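Local coordinates for thermophilic dibenzothiophene desulfurization enzyme C (Paenibacillus sp. A11-2, PDB 5XDC), which probably oxidises dibenzothiophene to its sulfoxide and then its sulfone, as an FMNH2- and oxygen-dependent monooxygenase of the DszC family, at residues 46-50 and 163-167; 59-65 and 114-118; 84-90 and 207-212; 94-98 and 122-126; 101-105 and 243-247. All coordinates share one frame; numbering follows the deposited sequence.

From the N terminus, helix 43-52 comes first; interaction 1 ties it to the loop before strand 167-174. Interaction 2 lies within the loop so closed and joins loop residues 59-65 to helix 107-119. Three contacts then share helix 85-104. Its start meets loop residues 207-212 at the indole pocket in interaction 3, which crosses interaction 1. Its middle meets residues 122-126 in interaction 4, nested inside both 1 and 3 but crossing 2. Its end meets residues 243-247 in interaction 5, which crosses all the others. Together the contacts fasten the N-terminal helices to the beta domain and to the start of the C-terminal helices.

Interaction 1. Residues 46-50 and 163-167; sequences RDAIR and ADADR
Arg-46 and Arg-50 both hold Asp-164 in a salt-bridge network. Asp-164 OD2 accepts from Arg-46 NE at 2.7 Å, on its anti lone pair. The same oxygen accepts from Arg-50 NH1 at 2.8 Å, on the syn side and somewhat out of the carboxylate plane. The backbone oxygen of Asp-164 is shared too. Arg-50 NH2 reaches Asp-164 O at 2.7 Å, and Arg-46 NH2 comes to Asp-164 O from above the carbonyl plane at 2.8 Å. Arg-50 thus meets Asp-164 end-on, with NH1 and NH2. Its side-on edge is taken by Asp-166, whose OD2 lies 2.8 Å from Arg-50 NH2 and 3.3 Å from Arg-50 NE.

The two arginines arrive differently. Arg-50 is extended from CG to NE, while Arg-46 is bent at its third torsion (chi3 59°), which turns NE to the carboxylate. Ala-163 O sits over one face of the Arg-46 guanidinium, and Phe-123 makes a cation-pi contact with the same side chain. Arg-50 NH1 also forms a salt bridge to Asp-47 OD1, though the hydrogen bond in it is weak. Lys-43 pairs with both Asp-47 and Asp-164.

Helix 43-52 is thereby joined to the loop before strand 167-174. Asp-164 OD2 and Asp-47 OD1 are only 4.4 Å apart, and the surrounding arginines and Lys-43 probably offset this repulsion and keep the aspartates ionised.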
# COMPACT_ATOMS: atom_id res chain seq x y z
N ARG B 46 15.62 -31.39 -16.78
CA ARG B 46 15.36 -32.39 -15.76
C ARG B 46 16.50 -33.41 -15.70
O ARG B 46 16.92 -33.81 -14.61
CB ARG B 46 14.01 -33.08 -16.02
CG ARG B 46 12.79 -32.17 -15.79
CD ARG B 46 11.50 -32.84 -16.21
NE ARG B 46 11.29 -34.09 -15.49
CZ ARG B 46 10.71 -34.19 -14.29
NH1 ARG B 46 10.24 -33.10 -13.68
NH2 ARG B 46 10.59 -35.36 -13.70
N ASP B 47 17.04 -33.81 -16.85
CA ASP B 47 18.16 -34.75 -16.84
C ASP B 47 19.43 -34.10 -16.29
O ASP B 47 20.22 -34.76 -15.61
CB ASP B 47 18.40 -35.30 -18.25
CG ASP B 47 17.35 -36.32 -18.68
OD1 ASP B 47 16.57 -36.82 -17.84
OD2 ASP B 47 17.30 -36.65 -19.90
N ALA B 48 19.65 -32.81 -16.56
CA ALA B 48 20.78 -32.13 -15.93
C ALA B 48 20.65 -32.15 -14.41
O ALA B 48 21.64 -32.32 -13.69
CB ALA B 48 20.90 -30.70 -16.44
N ILE B 49 19.43 -31.96 -13.89
CA ILE B 49 19.23 -32.05 -12.45
C ILE B 49 19.51 -33.47 -11.97
O ILE B 49 20.11 -33.68 -10.90
CB ILE B 49 17.80 -31.59 -12.09
CG1 ILE B 49 17.68 -30.08 -12.36
CG2 ILE B 49 17.47 -31.93 -10.64
CD1 ILE B 49 16.27 -29.54 -12.18
N ARG B 50 19.09 -34.48 -12.75
CA ARG B 50 19.37 -35.86 -12.40
C ARG B 50 20.87 -36.11 -12.28
O ARG B 50 21.33 -36.71 -11.31
CB ARG B 50 18.76 -36.80 -13.45
CG ARG B 50 17.27 -37.02 -13.33
CD ARG B 50 16.82 -38.15 -14.27
NE ARG B 50 15.40 -38.47 -14.10
CZ ARG B 50 14.39 -37.92 -14.79
NH1 ARG B 50 14.62 -37.01 -15.72
NH2 ARG B 50 13.14 -38.28 -14.54
N ALA B 163 5.03 -35.48 -15.61
CA ALA B 163 5.67 -35.99 -16.82
C ALA B 163 7.12 -36.29 -16.53
O ALA B 163 7.77 -35.59 -15.75
CB ALA B 163 5.58 -34.96 -17.95
N ASP B 164 7.64 -37.34 -17.17
CA ASP B 164 9.05 -37.72 -17.00
C ASP B 164 9.38 -38.00 -15.53
O ASP B 164 10.52 -37.82 -15.09
CB ASP B 164 9.96 -36.62 -17.56
CG ASP B 164 11.45 -36.99 -17.50
OD1 ASP B 164 11.81 -38.10 -17.96
OD2 ASP B 164 12.25 -36.15 -17.01
N ALA B 165 8.41 -38.47 -14.76
CA ALA B 165 8.59 -38.77 -13.35
C ALA B 165 8.96 -40.24 -13.17
O ALA B 165 8.27 -41.12 -13.68
CB ALA B 165 7.32 -38.47 -12.56
N ASP B 166 10.04 -40.50 -12.42
CA ASP B 166 10.41 -41.88 -12.17
C ASP B 166 9.43 -42.58 -11.25
O ASP B 166 9.20 -43.79 -11.39
CB ASP B 166 11.83 -41.93 -11.59
CG ASP B 166 12.83 -41.36 -12.55
OD1 ASP B 166 13.27 -42.10 -13.44
OD2 ASP B 166 13.16 -40.16 -12.45
N ARG B 167 8.85 -41.86 -10.30
CA ARG B 167 7.79 -42.34 -9.43
C ARG B 167 6.80 -41.20 -9.24
O ARG B 167 7.18 -40.02 -9.27
CB ARG B 167 8.31 -42.79 -8.05
CG ARG B 167 9.17 -44.05 -8.03
CD ARG B 167 8.34 -45.26 -8.39
NE ARG B 167 9.04 -46.54 -8.23
CZ ARG B 167 9.83 -47.09 -9.14
NH1 ARG B 167 10.06 -46.50 -10.30
NH2 ARG B 167 10.38 -48.28 -8.91

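Interaction 2. Residues 59-65 and 114-118; sequences ISKERGG and YPQAV
Ile-59, Arg-63 and Gly-64 pack on one side of helix 107-119 in a mainly apolar contact between loop and helix. It lies within the N-terminal helical domain, away from the known sites. Ile-59 spreads two branches over the helix. Its CG2 lies 3.9 Å from Tyr-114 CB. Its CD1 lies 4.0 Å from Val-118 CG2 and 4.2 Å from Ala-117 CB.

Arg-63 meets Tyr-114 with its CD and its NH2. Its CD approaches Tyr-114 CD2 at 3.8 Å, and the guanidinium and ring planes are perpendicular (90°). The Tyr-114 hydroxyl bonds to Asp-102 of helix 85-104. The backbone of the loop also takes part: Gly-64 O is 3.5 Å from Val-118 CG1, and Arg-63 O is 3.7 Å from Pro-115 CA. Glycine suits position 64, because at phi 98° a CB would press on the carbonyl oxygen of Arg-63 and come close to Val-118.

The loop keeps its shape through its own bonds. Ser-60 OG accepts from Arg-63 N in an ST motif, and Gly-65 N donates to Ser-60 O.

The two segments therefore adhere by shape and van der Waals contact, with the polar bonds spent inside each segment or on its neighbours.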
# COMPACT_ATOMS: atom_id res chain seq x y z
N ILE B 59 18.57 -37.54 1.25
CA ILE B 59 18.81 -38.95 1.55
C ILE B 59 20.13 -39.03 2.32
O ILE B 59 21.11 -38.38 1.96
CB ILE B 59 18.86 -39.78 0.25
CG1 ILE B 59 17.48 -39.81 -0.42
CG2 ILE B 59 19.33 -41.22 0.52
CD1 ILE B 59 17.51 -40.38 -1.83
N SER B 60 20.14 -39.81 3.40
CA SER B 60 21.34 -39.93 4.22
C SER B 60 22.52 -40.47 3.41
O SER B 60 22.35 -41.19 2.42
CB SER B 60 21.08 -40.87 5.39
OG SER B 60 20.93 -42.20 4.90
N LYS B 61 23.72 -40.13 3.85
CA LYS B 61 24.91 -40.68 3.21
C LYS B 61 24.94 -42.20 3.31
O LYS B 61 25.39 -42.88 2.38
CB LYS B 61 26.17 -40.07 3.83
CG LYS B 61 26.35 -38.60 3.48
CD LYS B 61 27.65 -38.04 4.04
CE LYS B 61 27.83 -36.58 3.64
NZ LYS B 61 29.14 -36.05 4.08
N GLU B 62 24.45 -42.75 4.43
CA GLU B 62 24.39 -44.21 4.60
C GLU B 62 23.62 -44.87 3.47
O GLU B 62 23.96 -45.99 3.07
CB GLU B 62 23.76 -44.54 5.95
CG GLU B 62 23.45 -46.01 6.21
CD GLU B 62 24.70 -46.88 6.28
OE1 GLU B 62 25.74 -46.38 6.74
OE2 GLU B 62 24.63 -48.07 5.88
N ARG B 63 22.60 -44.20 2.95
CA ARG B 63 21.78 -44.74 1.87
C ARG B 63 22.19 -44.23 0.50
O ARG B 63 21.47 -44.46 -0.48
CB ARG B 63 20.31 -44.42 2.14
CG ARG B 63 19.72 -45.22 3.29
CD ARG B 63 18.46 -44.59 3.84
NE ARG B 63 17.77 -45.48 4.78
CZ ARG B 63 16.87 -45.08 5.67
NH1 ARG B 63 16.30 -45.97 6.47
NH2 ARG B 63 16.52 -43.80 5.76
N GLY B 64 23.34 -43.56 0.40
CA GLY B 64 23.88 -43.14 -0.86
C GLY B 64 23.59 -41.70 -1.23
O GLY B 64 24.04 -41.26 -2.28
N GLY B 65 22.86 -40.98 -0.38
CA GLY B 65 22.54 -39.59 -0.63
C GLY B 65 23.61 -38.63 -0.16
O GLY B 65 24.72 -39.01 0.23
N TYR B 114 15.41 -45.69 -1.11
CA TYR B 114 16.34 -44.57 -1.22
C TYR B 114 17.60 -44.95 -1.99
O TYR B 114 18.06 -44.17 -2.83
CB TYR B 114 16.67 -44.02 0.17
CG TYR B 114 15.52 -43.29 0.83
CD1 TYR B 114 14.26 -43.22 0.25
CD2 TYR B 114 15.70 -42.66 2.05
CE1 TYR B 114 13.22 -42.56 0.87
CE2 TYR B 114 14.66 -41.99 2.67
CZ TYR B 114 13.42 -41.94 2.07
OH TYR B 114 12.39 -41.27 2.68
N PRO B 115 18.19 -46.13 -1.78
CA PRO B 115 19.31 -46.51 -2.65
C PRO B 115 18.89 -46.60 -4.11
O PRO B 115 19.68 -46.27 -5.01
CB PRO B 115 19.75 -47.87 -2.09
CG PRO B 115 19.36 -47.82 -0.68
CD PRO B 115 18.04 -47.07 -0.65
N GLN B 116 17.66 -47.05 -4.36
CA GLN B 116 17.15 -47.11 -5.71
C GLN B 116 17.03 -45.72 -6.31
O GLN B 116 17.43 -45.48 -7.45
CB GLN B 116 15.79 -47.81 -5.70
CG GLN B 116 15.35 -48.27 -7.05
CD GLN B 116 14.06 -49.08 -7.01
OE1 GLN B 116 13.41 -49.21 -5.97
NE2 GLN B 116 13.70 -49.63 -8.17
N ALA B 117 16.50 -44.78 -5.53
CA ALA B 117 16.35 -43.40 -5.98
C ALA B 117 17.70 -42.78 -6.32
O ALA B 117 17.81 -41.97 -7.26
CB ALA B 117 15.65 -42.57 -4.91
N VAL B 118 18.75 -43.12 -5.56
CA VAL B 118 20.09 -42.64 -5.87
C VAL B 118 20.60 -43.28 -7.16
O VAL B 118 21.09 -42.59 -8.07
CB VAL B 118 21.05 -42.93 -4.70
CG1 VAL B 118 22.48 -42.58 -5.10
CG2 VAL B 118 20.65 -42.16 -3.45

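Interaction 3. Residues 84-90 and 207-212; sequences DASLGHL and MRQTDS. With IND (indole), chain J.
The His-89 ring carries Thr-210 on one face and reaches the indole with its CE1 corner. Thr-210 CG2 stands 3.5 Å from His-89 CG and makes a CH-pi contact over that face, offset toward the rim. His-89 CE1 comes to 3.3 Å from indole C2. Beside it, Ser-212 OG is 3.2 Å from the same indole carbon. Met-207 lies near indole N1 through its CB and CG, then bends at chi2 (-61°), which carries its sulfur back to the helix; SD is 3.4 Å from Ala-85 O.

These first-shell groups are set by a second layer. Thr-210 OG1 donates to Met-207 O at 2.9 Å across the type I turn 207-210. This fixes the rotation of the threonine and leaves its methyl facing the histidine. Ser-212 OG lies 2.8 Å from Thr-210 OG1 and is hydrogen-bonded to Ser-160 OG. Were His-89 an alanine, the Thr-210 methyl would probably lose its ring partner and a gap would open beside the indole.

Further out, Gln-209 N donates to Ser-86 OG at 3.0 Å. A water joins Asp-84 OD2 to Gln-209 OE1; Arg-35 is the main partner of that carboxylate, and Gln-209 NE2 bonds to Gly-39 O. Asp-84 also N-caps helix 85-104 through Leu-87 N. Leu-90 CD1 covers Gln-209 O at 3.5 Å, and this buried oxygen has no polar partner in the model.

The pocket wall is thus mixed: the histidine ring and the methionine chain meet the ligand together with the serine and threonine hydroxyls, while the link from Gln-209 N to Ser-86 OG ties turn to helix.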
# COMPACT_ATOMS: atom_id res chain seq x y z
N ASP B 84 14.73 -20.08 -13.45
CA ASP B 84 13.66 -20.72 -14.20
C ASP B 84 12.64 -21.18 -13.17
O ASP B 84 12.90 -22.13 -12.42
CB ASP B 84 14.20 -21.89 -15.03
CG ASP B 84 13.13 -22.57 -15.86
OD1 ASP B 84 12.00 -22.74 -15.36
OD2 ASP B 84 13.45 -22.95 -17.01
N ALA B 85 11.50 -20.49 -13.10
CA ALA B 85 10.54 -20.78 -12.04
C ALA B 85 9.93 -22.16 -12.18
O ALA B 85 9.58 -22.78 -11.17
CB ALA B 85 9.44 -19.71 -12.02
N SER B 86 9.75 -22.66 -13.41
CA SER B 86 9.21 -24.00 -13.59
C SER B 86 10.18 -25.05 -13.08
O SER B 86 9.77 -26.01 -12.41
CB SER B 86 8.90 -24.25 -15.06
OG SER B 86 7.77 -23.51 -15.51
N LEU B 87 11.46 -24.89 -13.40
CA LEU B 87 12.44 -25.84 -12.92
C LEU B 87 12.61 -25.74 -11.40
O LEU B 87 12.75 -26.75 -10.72
CB LEU B 87 13.77 -25.65 -13.64
CG LEU B 87 13.78 -26.18 -15.08
CD1 LEU B 87 15.00 -25.70 -15.85
CD2 LEU B 87 13.72 -27.70 -15.08
N GLY B 88 12.56 -24.52 -10.85
CA GLY B 88 12.55 -24.40 -9.40
C GLY B 88 11.35 -25.10 -8.77
O GLY B 88 11.48 -25.79 -7.76
N HIS B 89 10.17 -24.91 -9.36
CA HIS B 89 8.96 -25.59 -8.91
C HIS B 89 9.11 -27.11 -8.99
O HIS B 89 8.81 -27.82 -8.03
CB HIS B 89 7.80 -25.07 -9.76
CG HIS B 89 6.53 -25.85 -9.66
ND1 HIS B 89 5.32 -25.24 -9.41
CD2 HIS B 89 6.26 -27.16 -9.89
CE1 HIS B 89 4.36 -26.15 -9.43
NE2 HIS B 89 4.90 -27.32 -9.71
N LEU B 90 9.59 -27.62 -10.13
CA LEU B 90 9.72 -29.07 -10.27
C LEU B 90 10.69 -29.61 -9.23
O LEU B 90 10.41 -30.61 -8.57
CB LEU B 90 10.20 -29.42 -11.68
CG LEU B 90 9.22 -29.21 -12.83
CD1 LEU B 90 9.92 -29.33 -14.15
CD2 LEU B 90 8.07 -30.21 -12.70
N MET B 207 4.43 -20.70 -14.87
CA MET B 207 4.83 -22.06 -14.50
C MET B 207 4.57 -23.03 -15.65
O MET B 207 4.09 -24.15 -15.48
CB MET B 207 4.11 -22.52 -13.23
CG MET B 207 4.50 -21.73 -11.97
SD MET B 207 6.28 -21.92 -11.64
CE MET B 207 6.39 -21.25 -9.98
N ARG B 208 4.94 -22.59 -16.85
CA ARG B 208 4.47 -23.24 -18.07
C ARG B 208 5.14 -24.59 -18.34
O ARG B 208 4.62 -25.36 -19.16
CB ARG B 208 4.69 -22.32 -19.27
CG ARG B 208 3.67 -21.17 -19.31
CD ARG B 208 3.81 -20.33 -20.57
NE ARG B 208 3.84 -21.12 -21.79
CZ ARG B 208 2.78 -21.69 -22.36
NH1 ARG B 208 1.57 -21.58 -21.83
NH2 ARG B 208 2.94 -22.38 -23.48
N GLN B 209 6.29 -24.88 -17.71
CA GLN B 209 6.99 -26.14 -17.92
C GLN B 209 6.96 -27.05 -16.69
O GLN B 209 7.82 -27.91 -16.53
CB GLN B 209 8.44 -25.88 -18.36
CG GLN B 209 8.52 -25.31 -19.77
CD GLN B 209 9.88 -25.53 -20.42
OE1 GLN B 209 10.90 -25.02 -19.96
NE2 GLN B 209 9.89 -26.33 -21.49
N THR B 210 5.93 -26.92 -15.85
CA THR B 210 5.80 -27.75 -14.66
C THR B 210 4.94 -28.99 -14.90
O THR B 210 4.77 -29.78 -13.96
CB THR B 210 5.22 -26.96 -13.49
OG1 THR B 210 3.90 -26.50 -13.79
CG2 THR B 210 6.15 -25.78 -13.14
N ASP B 211 4.40 -29.17 -16.10
CA ASP B 211 3.52 -30.30 -16.42
C ASP B 211 2.53 -30.61 -15.30
O ASP B 211 2.43 -31.73 -14.78
CB ASP B 211 4.36 -31.52 -16.77
CG ASP B 211 4.67 -31.59 -18.24
OD1 ASP B 211 3.72 -31.80 -19.04
OD2 ASP B 211 5.83 -31.41 -18.58
N SER B 212 1.74 -29.58 -14.97
CA SER B 212 0.79 -29.65 -13.87
C SER B 212 -0.62 -29.94 -14.37
O SER B 212 -1.61 -29.56 -13.73
CB SER B 212 0.82 -28.35 -13.07
OG SER B 212 2.08 -28.21 -12.43
N1 IND J . 1.14 -24.10 -11.12
C2 IND J . 1.72 -25.30 -11.17
C3 IND J . 1.08 -25.96 -10.28
C4 IND J . -0.76 -25.74 -8.61
C5 IND J . -1.67 -24.79 -8.13
C6 IND J . -1.69 -23.49 -8.66
C7 IND J . -0.80 -23.13 -9.67
C8 IND J . 0.10 -24.05 -10.15
C9 IND J . 0.12 -25.38 -9.60
O HOH W 1 10.62 -22.95 -18.08

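Interaction 4. Residues 94-98 and 122-126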
# COMPACT_ATOMS: atom_id res chain seq x y z
N HIS B 94 9.68 -31.99 -5.96
CA HIS B 94 10.36 -33.25 -5.72
C HIS B 94 10.64 -33.44 -4.23
O HIS B 94 10.39 -34.51 -3.68
CB HIS B 94 11.64 -33.30 -6.54
CG HIS B 94 12.61 -34.36 -6.10
ND1 HIS B 94 12.59 -35.64 -6.61
CD2 HIS B 94 13.64 -34.31 -5.23
CE1 HIS B 94 13.56 -36.34 -6.05
NE2 HIS B 94 14.21 -35.56 -5.20
N PHE B 95 11.12 -32.38 -3.56
CA PHE B 95 11.39 -32.51 -2.13
C PHE B 95 10.12 -32.51 -1.29
O PHE B 95 10.10 -33.12 -0.22
CB PHE B 95 12.35 -31.40 -1.69
CG PHE B 95 13.72 -31.57 -2.27
CD1 PHE B 95 14.55 -32.58 -1.83
CD2 PHE B 95 14.13 -30.80 -3.33
CE1 PHE B 95 15.79 -32.76 -2.40
CE2 PHE B 95 15.35 -30.98 -3.91
CZ PHE B 95 16.20 -31.97 -3.44
N SER B 96 9.03 -31.86 -1.73
CA SER B 96 7.75 -32.05 -1.06
C SER B 96 7.31 -33.50 -1.13
O SER B 96 6.89 -34.09 -0.13
CB SER B 96 6.68 -31.14 -1.67
OG SER B 96 5.40 -31.45 -1.15
N ASN B 97 7.43 -34.10 -2.32
CA ASN B 97 7.07 -35.51 -2.49
C ASN B 97 7.98 -36.39 -1.64
O ASN B 97 7.50 -37.30 -0.95
CB ASN B 97 7.17 -35.90 -3.96
CG ASN B 97 6.22 -35.10 -4.86
OD1 ASN B 97 5.16 -34.67 -4.42
ND2 ASN B 97 6.61 -34.92 -6.11
N PHE B 98 9.27 -36.11 -1.66
CA PHE B 98 10.22 -36.87 -0.85
C PHE B 98 9.89 -36.75 0.63
O PHE B 98 9.92 -37.74 1.36
CB PHE B 98 11.63 -36.38 -1.11
CG PHE B 98 12.64 -37.07 -0.25
CD1 PHE B 98 13.17 -38.28 -0.66
CD2 PHE B 98 12.99 -36.56 0.98
CE1 PHE B 98 14.07 -38.95 0.14
CE2 PHE B 98 13.90 -37.25 1.79
CZ PHE B 98 14.43 -38.44 1.36
N TRP B 122 16.14 -40.80 -9.45
CA TRP B 122 14.71 -40.54 -9.43
C TRP B 122 14.39 -39.06 -9.27
O TRP B 122 14.93 -38.38 -8.39
CB TRP B 122 14.03 -41.30 -8.30
CG TRP B 122 13.83 -42.75 -8.57
CD1 TRP B 122 14.22 -43.46 -9.68
CD2 TRP B 122 13.17 -43.67 -7.71
NE1 TRP B 122 13.84 -44.77 -9.54
CE2 TRP B 122 13.19 -44.93 -8.34
CE3 TRP B 122 12.57 -43.57 -6.45
CZ2 TRP B 122 12.62 -46.07 -7.77
CZ3 TRP B 122 12.01 -44.70 -5.87
CH2 TRP B 122 12.05 -45.93 -6.53
N PHE B 123 13.48 -38.58 -10.11
CA PHE B 123 12.87 -37.26 -10.04
C PHE B 123 11.39 -37.55 -9.76
O PHE B 123 10.72 -38.16 -10.59
CB PHE B 123 13.10 -36.52 -11.36
CG PHE B 123 13.10 -35.01 -11.26
CD1 PHE B 123 12.22 -34.34 -10.44
CD2 PHE B 123 13.98 -34.27 -12.03
CE1 PHE B 123 12.23 -32.95 -10.39
CE2 PHE B 123 13.99 -32.89 -11.98
CZ PHE B 123 13.11 -32.24 -11.15
N LEU B 124 10.91 -37.19 -8.57
CA LEU B 124 9.58 -37.58 -8.11
C LEU B 124 8.52 -36.61 -8.62
O LEU B 124 8.74 -35.39 -8.66
CB LEU B 124 9.52 -37.64 -6.58
CG LEU B 124 10.51 -38.56 -5.86
CD1 LEU B 124 10.42 -38.37 -4.35
CD2 LEU B 124 10.22 -40.01 -6.21
N GLY B 125 7.37 -37.17 -9.01
CA GLY B 125 6.22 -36.39 -9.43
C GLY B 125 5.03 -36.61 -8.51
O GLY B 125 5.02 -37.48 -7.63
N ASN B 126 4.00 -35.78 -8.72
CA ASN B 126 2.89 -35.66 -7.78
C ASN B 126 1.57 -35.87 -8.51
O ASN B 126 1.34 -35.25 -9.55
CB ASN B 126 2.95 -34.27 -7.12
CG ASN B 126 1.94 -34.12 -6.03
OD1 ASN B 126 0.85 -33.59 -6.26
ND2 ASN B 126 2.29 -34.56 -4.83
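His-94 and Asn-97 point their polar ends at the backbone of residues 122-126, and Leu-124 fits between them. The His-94 ring turns its edge to the backbone: ND1 accepts from Leu-124 N at 3.0 Å, almost straight (174°) and in the ring plane. CG is anti to the backbone N (chi1 164°), which swings the ring out alongside residues 122-124. The other ring nitrogen, NE2, bonds to Leu-55 O, so both nitrogens are engaged and the ring is fixed in rotation. The Phe-123 ring meets His-94 obliquely, its CE1 3.9 Å from His-94 CB.

One turn on, Asn-97 faces Asn-126. Their amide planes are nearly parallel (6°). Asn-126 ND2 donates to Asn-97 OD1 at 2.9 Å, tilted out of both planes. Asn-97 ND2 has a weak bond to Leu-124 O. The OD1 of Asn-126 is held by Ser-129 N, so its amide is fixed at both ends. With a leucine in place of Asn-97, Asn-126 ND2 is likely to lose this acceptor and Leu-124 O its weak donor.

Leu-124 fills the space between the two polar links. Its CB lies 3.7 Å from His-94 ND1 and 3.9 Å from Asn-97 CB, and its CD1 reaches Phe-98 CB at 4.0 Å.

The helix segment 94-98 crosses strand residues 124-126 nearly at a right angle, their axes 7.3 Å apart at the closest. This is where the helical and beta domains of an acyl-CoA dehydrogenase-type fold meet. Asn-126 is an FMN-binding residue in this protein, so the contact backs the flavin site.

Interaction 5. Residues 101-105 and 243-247; sequences VDLFA and KPSLW
Leu-103 and Pro-244 bring the last turn of helix 85-104 against the 3-10 segment 243-246, with their CA atoms 5.0 Å apart. Leu-103 carries most of the contact. Its CG is anti to the carbonyl carbon (chi1 -70°), and the two methyls fork over the short 3-10 turn. CD1 lies 3.5 Å from Pro-244 O and 3.9 Å from Trp-247 CB. CD2 goes the other way, to 3.7 Å from Lys-243 O. The lysine chain adds its CG, at 4.1 Å from Leu-103 CD2.

Phe-104 presents a ring face to the proline. Pro-244 CB stands over it in a CH-pi contact, 3.9 Å from the ring centroid and nearest to Phe-104 CZ (3.4 Å). The two side chains meet at about a right angle. The contact is thus apolar, although Leu-103 lies against two backbone oxygens. These oxygens serve the 3-10 turn itself: Leu-246 N donates to Lys-243 O, and Trp-247 N to Pro-244 O.

Tyr-100, a turn earlier on helix 85-104, stacks with Phe-104 and meets Trp-247 edge-to-face, while Trp-247 NE1 bonds to Ser-96 O. Lys-243 NZ turns to Arg-326 O and Trp-324 O. The end of helix 85-104 thus sits beside helix 233-240, the start of helix 247-276 and the end of helix 293-324.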
# COMPACT_ATOMS: atom_id res chain seq x y z
N VAL B 101 7.09 -39.07 1.55
CA VAL B 101 7.57 -40.44 1.62
C VAL B 101 8.35 -40.67 2.91
O VAL B 101 8.13 -41.66 3.62
CB VAL B 101 8.42 -40.77 0.39
CG1 VAL B 101 9.11 -42.14 0.57
CG2 VAL B 101 7.58 -40.77 -0.88
N ASP B 102 9.27 -39.75 3.23
CA ASP B 102 10.11 -39.93 4.40
C ASP B 102 9.29 -39.94 5.69
O ASP B 102 9.64 -40.65 6.64
CB ASP B 102 11.16 -38.85 4.48
CG ASP B 102 12.31 -39.23 5.40
OD1 ASP B 102 13.12 -40.07 4.98
OD2 ASP B 102 12.37 -38.72 6.53
N LEU B 103 8.20 -39.17 5.74
CA LEU B 103 7.41 -39.04 6.96
C LEU B 103 6.44 -40.19 7.17
O LEU B 103 5.99 -40.39 8.30
CB LEU B 103 6.63 -37.73 6.94
CG LEU B 103 7.47 -36.47 7.07
CD1 LEU B 103 6.63 -35.24 6.67
CD2 LEU B 103 8.00 -36.32 8.50
N PHE B 104 6.10 -40.94 6.12
CA PHE B 104 5.11 -42.00 6.21
C PHE B 104 5.64 -43.38 5.86
O PHE B 104 5.03 -44.38 6.27
CB PHE B 104 3.91 -41.69 5.30
CG PHE B 104 2.99 -40.65 5.84
CD1 PHE B 104 1.99 -40.98 6.73
CD2 PHE B 104 3.15 -39.32 5.49
CE1 PHE B 104 1.15 -40.02 7.24
CE2 PHE B 104 2.32 -38.35 6.00
CZ PHE B 104 1.32 -38.70 6.87
N ALA B 105 6.75 -43.48 5.13
CA ALA B 105 7.28 -44.78 4.74
C ALA B 105 7.87 -45.51 5.94
O ALA B 105 8.32 -44.90 6.91
CB ALA B 105 8.34 -44.62 3.65
N LYS B 243 4.40 -35.62 13.96
CA LYS B 243 5.51 -35.35 13.05
C LYS B 243 5.13 -35.44 11.57
O LYS B 243 5.62 -34.61 10.79
CB LYS B 243 6.68 -36.28 13.35
CG LYS B 243 7.91 -35.93 12.55
CD LYS B 243 9.09 -36.81 12.84
CE LYS B 243 10.32 -36.31 12.08
NZ LYS B 243 11.51 -37.19 12.16
N PRO B 244 4.35 -36.43 11.11
CA PRO B 244 4.04 -36.48 9.67
C PRO B 244 3.29 -35.26 9.18
O PRO B 244 3.39 -34.93 7.99
CB PRO B 244 3.20 -37.76 9.54
CG PRO B 244 3.63 -38.60 10.70
CD PRO B 244 3.83 -37.62 11.82
N SER B 245 2.54 -34.58 10.06
CA SER B 245 1.89 -33.34 9.66
C SER B 245 2.88 -32.20 9.40
O SER B 245 2.44 -31.13 8.97
CB SER B 245 0.86 -32.91 10.72
OG SER B 245 1.47 -32.35 11.86
N LEU B 246 4.19 -32.40 9.64
CA LEU B 246 5.19 -31.44 9.19
C LEU B 246 5.19 -31.29 7.68
O LEU B 246 5.77 -30.33 7.17
CB LEU B 246 6.60 -31.82 9.62
CG LEU B 246 6.99 -31.73 11.10
CD1 LEU B 246 8.43 -32.23 11.25
CD2 LEU B 246 6.85 -30.30 11.61
N TRP B 247 4.57 -32.22 6.95
CA TRP B 247 4.60 -32.15 5.50
C TRP B 247 4.11 -30.79 5.01
O TRP B 247 4.70 -30.20 4.09
CB TRP B 247 3.76 -33.27 4.88
CG TRP B 247 3.73 -33.15 3.40
CD1 TRP B 247 4.66 -33.59 2.53
CD2 TRP B 247 2.74 -32.46 2.62
NE1 TRP B 247 4.31 -33.26 1.24
CE2 TRP B 247 3.13 -32.57 1.27
CE3 TRP B 247 1.55 -31.79 2.93
CZ2 TRP B 247 2.39 -32.01 0.23
CZ3 TRP B 247 0.81 -31.23 1.89
CH2 TRP B 247 1.23 -31.35 0.56